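Carboxylesterase SOBER1 (Arabidopsis thaliana, PDB 6AVX) hydrolyses carboxylic esters, preferring short acyl chains, shows phospholipase A2 activity, and dampens the plant hypersensitive response triggered by the bacterial effector AvrBsT. Local coordinates at residues V118-K123 with V135-S140. The protein carries 1 engineered substitution. Sequence-based numbering, arbitrary orientation.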
ATOM      1  N   VAL A 118       3.506   1.959  -6.342  1.00  5.16           N
ATOM      2  CA  VAL A 118       3.774   3.380  -6.502  1.00  5.50           C
ATOM      3  C   VAL A 118       5.212   3.606  -6.946  1.00  6.02           C
ATOM      4  O   VAL A 118       5.477   4.401  -7.863  1.00  6.55           O
ATOM      5  CB  VAL A 118       3.447   4.123  -5.200  1.00  7.92           C
ATOM      6  CG1 VAL A 118       4.009   5.531  -5.231  1.00  8.59           C
ATOM      7  CG2 VAL A 118       1.940   4.098  -4.935  1.00  8.04           C
ATOM      8  N   LEU A 119       6.156   2.916  -6.313  1.00  5.30           N
ATOM      9  CA  LEU A 119       7.567   3.204  -6.573  1.00  6.03           C
ATOM     10  C   LEU A 119       8.009   2.752  -7.955  1.00  5.58           C
ATOM     11  O   LEU A 119       9.033   3.242  -8.454  1.00  6.30           O
ATOM     12  CB  LEU A 119       8.456   2.537  -5.515  1.00  8.05           C
ATOM     13  CG  LEU A 119       8.280   2.999  -4.068  1.00 11.46           C
ATOM     14  CD1 LEU A 119       9.097   2.135  -3.107  1.00 14.41           C
ATOM     15  CD2 LEU A 119       8.667   4.449  -3.935  1.00 21.45           C
ATOM     16  N   LEU A 120       7.292   1.827  -8.565  1.00  5.40           N
ATOM     17  CA  LEU A 120       7.629   1.353  -9.899  1.00  5.73           C
ATOM     18  C   LEU A 120       6.772   1.983 -10.988  1.00  6.19           C
ATOM     19  O   LEU A 120       6.974   1.677 -12.164  1.00  6.12           O
ATOM     20  CB  LEU A 120       7.531  -0.175  -9.958  1.00  5.82           C
ATOM     21  CG  LEU A 120       8.666  -0.874  -9.206  1.00  6.35           C
ATOM     22  CD1 LEU A 120       8.319  -2.324  -8.919  1.00  7.72           C
ATOM     23  CD2 LEU A 120       9.992  -0.792 -10.003  1.00  7.61           C
ATOM     24  N   TYR A 121       5.815   2.837 -10.641  1.00  5.99           N
ATOM     25  CA  TYR A 121       4.944   3.400 -11.667  1.00  5.21           C
ATOM     26  C   TYR A 121       5.683   4.507 -12.433  1.00  6.43           C
ATOM     27  O   TYR A 121       6.426   5.285 -11.830  1.00  7.14           O
ATOM     28  CB  TYR A 121       3.651   3.970 -11.039  1.00  6.39           C
ATOM     29  CG  TYR A 121       2.584   4.093 -12.096  1.00  4.94           C
ATOM     30  CD1 TYR A 121       2.148   5.333 -12.559  1.00  5.91           C
ATOM     31  CD2 TYR A 121       2.052   2.967 -12.688  1.00  6.51           C
ATOM     32  CE1 TYR A 121       1.227   5.431 -13.570  1.00  6.23           C
ATOM     33  CE2 TYR A 121       1.122   3.057 -13.714  1.00  7.11           C
ATOM     34  CZ  TYR A 121       0.714   4.306 -14.145  1.00  6.75           C
ATOM     35  OH  TYR A 121      -0.204   4.412 -15.178  1.00  8.29           O
ATOM     36  N   PRO A 122       5.506   4.606 -13.762  1.00  5.64           N
ATOM     37  CA  PRO A 122       6.304   5.583 -14.526  1.00  5.90           C
ATOM     38  C   PRO A 122       5.960   7.030 -14.278  1.00  6.21           C
ATOM     39  O   PRO A 122       6.735   7.902 -14.694  1.00  7.87           O
ATOM     40  CB  PRO A 122       6.039   5.201 -15.985  1.00  7.64           C
ATOM     41  CG  PRO A 122       5.640   3.768 -15.946  1.00  9.74           C
ATOM     42  CD  PRO A 122       4.885   3.606 -14.647  1.00  7.97           C
ATOM     43  N   LYS A 123       4.824   7.327 -13.648  1.00  6.41           N
ATOM     44  CA  LYS A 123       4.351   8.686 -13.435  1.00  5.87           C
ATOM     45  C   LYS A 123       4.173   8.984 -11.951  1.00  7.14           C
ATOM     46  O   LYS A 123       3.952   8.078 -11.143  1.00  6.83           O
ATOM     47  CB  LYS A 123       3.025   8.895 -14.158  1.00  9.10           C
ATOM     48  CG  LYS A 123       3.199   8.695 -15.669  1.00 11.18           C
ATOM     49  CD  LYS A 123       1.913   8.817 -16.426  1.00 13.14           C
ATOM     50  CE  LYS A 123       2.143   8.553 -17.914  1.00 16.59           C
ATOM     51  NZ  LYS A 123       0.867   8.491 -18.646  1.00 18.32           N
ATOM     52  N   VAL A 135       8.452  -3.438   3.461  1.00  8.31           N
ATOM     53  CA  VAL A 135       9.161  -3.234   2.203  1.00  8.44           C
ATOM     54  C   VAL A 135       9.313  -4.595   1.531  1.00  8.21           C
ATOM     55  O   VAL A 135      10.010  -5.459   2.077  1.00  8.64           O
ATOM     56  CB  VAL A 135      10.524  -2.574   2.430  1.00 10.39           C
ATOM     57  CG1 VAL A 135      11.225  -2.347   1.096  1.00 11.60           C
ATOM     58  CG2 VAL A 135      10.347  -1.245   3.150  1.00 11.39           C
ATOM     59  N   PRO A 136       8.679  -4.839   0.374  1.00  8.39           N
ATOM     60  CA  PRO A 136       8.598  -6.208  -0.137  1.00  8.94           C
ATOM     61  C   PRO A 136       9.676  -6.551  -1.139  1.00  8.70           C
ATOM     62  O   PRO A 136       9.510  -7.474  -1.938  1.00 12.52           O
ATOM     63  CB  PRO A 136       7.215  -6.235  -0.792  1.00 11.08           C
ATOM     64  CG  PRO A 136       7.113  -4.903  -1.365  1.00  9.48           C
ATOM     65  CD  PRO A 136       7.762  -3.959  -0.376  1.00  9.75           C
ATOM     66  N   PHE A 137      10.787  -5.840  -1.083  1.00  9.22           N
ATOM     67  CA  PHE A 137      11.916  -6.115  -1.957  1.00  8.95           C
ATOM     68  C   PHE A 137      13.167  -5.533  -1.319  1.00 10.05           C
ATOM     69  O   PHE A 137      13.103  -4.819  -0.325  1.00 10.81           O
ATOM     70  CB  PHE A 137      11.670  -5.651  -3.412  1.00 12.35           C
ATOM     71  CG  PHE A 137      10.912  -4.336  -3.569  1.00  9.71           C
ATOM     72  CD1 PHE A 137      11.123  -3.265  -2.719  1.00 11.51           C
ATOM     73  CD2 PHE A 137      10.023  -4.169  -4.621  1.00 12.17           C
ATOM     74  CE1 PHE A 137      10.431  -2.062  -2.907  1.00 11.36           C
ATOM     75  CE2 PHE A 137       9.351  -2.986  -4.820  1.00 11.34           C
ATOM     76  CZ  PHE A 137       9.555  -1.929  -3.965  1.00 11.46           C
ATOM     77  N   THR A 138      14.325  -5.890  -1.882  1.00 10.30           N
ATOM     78  CA  THR A 138      15.605  -5.392  -1.403  1.00 10.94           C
ATOM     79  C   THR A 138      15.974  -4.116  -2.154  1.00  9.64           C
ATOM     80  O   THR A 138      15.300  -3.696  -3.102  1.00  9.87           O
ATOM     81  CB  THR A 138      16.731  -6.407  -1.613  1.00 10.96           C
ATOM     82  OG1 THR A 138      17.057  -6.455  -3.004  1.00 12.43           O
ATOM     83  CG2 THR A 138      16.356  -7.810  -1.113  1.00 14.47           C
ATOM     84  N   SER A 139      17.082  -3.503  -1.749  1.00 10.22           N
ATOM     85  CA  SER A 139      17.553  -2.306  -2.420  1.00  9.95           C
ATOM     86  C   SER A 139      17.992  -2.561  -3.863  1.00  8.03           C
ATOM     87  O   SER A 139      18.194  -1.595  -4.596  1.00 10.03           O
ATOM     88  CB  SER A 139      18.700  -1.684  -1.643  1.00 13.32           C
ATOM     89  OG  SER A 139      19.746  -2.616  -1.541  1.00 19.40           O
ATOM     90  N   SER A 140      18.113  -3.813  -4.301  1.00  7.91           N
ATOM     91  CA  SER A 140      18.455  -4.092  -5.699  1.00 10.74           C
ATOM     92  C   SER A 140      17.441  -3.498  -6.668  1.00  9.62           C
ATOM     93  O   SER A 140      17.797  -3.213  -7.819  1.00  9.48           O
ATOM     94  CB  SER A 140      18.571  -5.597  -5.952  1.00 10.87           C
ATOM     95  OG  SER A 140      17.332  -6.241  -5.797  1.00 16.19           O
TER
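Leu119 and Leu120, toward the C-terminal part of helix 109-120, meet the ring of Phe137, which reaches back from the loop that follows strand 127-131 in this alpha/beta-hydrolase fold. The helix is the one that leaves the nucleophile elbow, where Ser108 is the probable nucleophile, but the contact lies far along it, away from the catalytic residues.

The bridge is wholly apolar and modest, burying 102 Å² in all, and no hydrogen bond crosses it. Leu119 sends CD1 to the rim of the ring, near the ring plane, 4.2 Å from Phe137 CZ. Leu120 comes to the neighbouring part of the ring obliquely, its CD1 lying 4.3 Å from Phe137 CE2. Two consecutive leucines thus share the outer end of one phenyl group. Phe137 CG sits between its backbone N and carbonyl carbon (chi1 38°), a rotation that carries the ring back toward the helix. Pro136 lies against one face of that ring, with CD 4.1 Å above the plane and offset toward the rim, and Ala116, one turn earlier in the helix, also touches Phe137. Phe145 adds a second aromatic group beside both leucines, while Leu177 of helix 173-180 packs on Leu119 and Leu79 of helix 75-94 on Leu120.

Polar bonds shape each segment separately. Just past the leucines, Tyr121 N donates to Val118 O (3.2 Å), and the Tyr121 hydroxyl is hydrogen-bonded to Asp90 of helix 75-94. Beyond Phe137 the loop tightens into an ST turn: Thr138 OG1 accepts from Ser140 N at 3.1 Å, with an N-H...O angle of 154°.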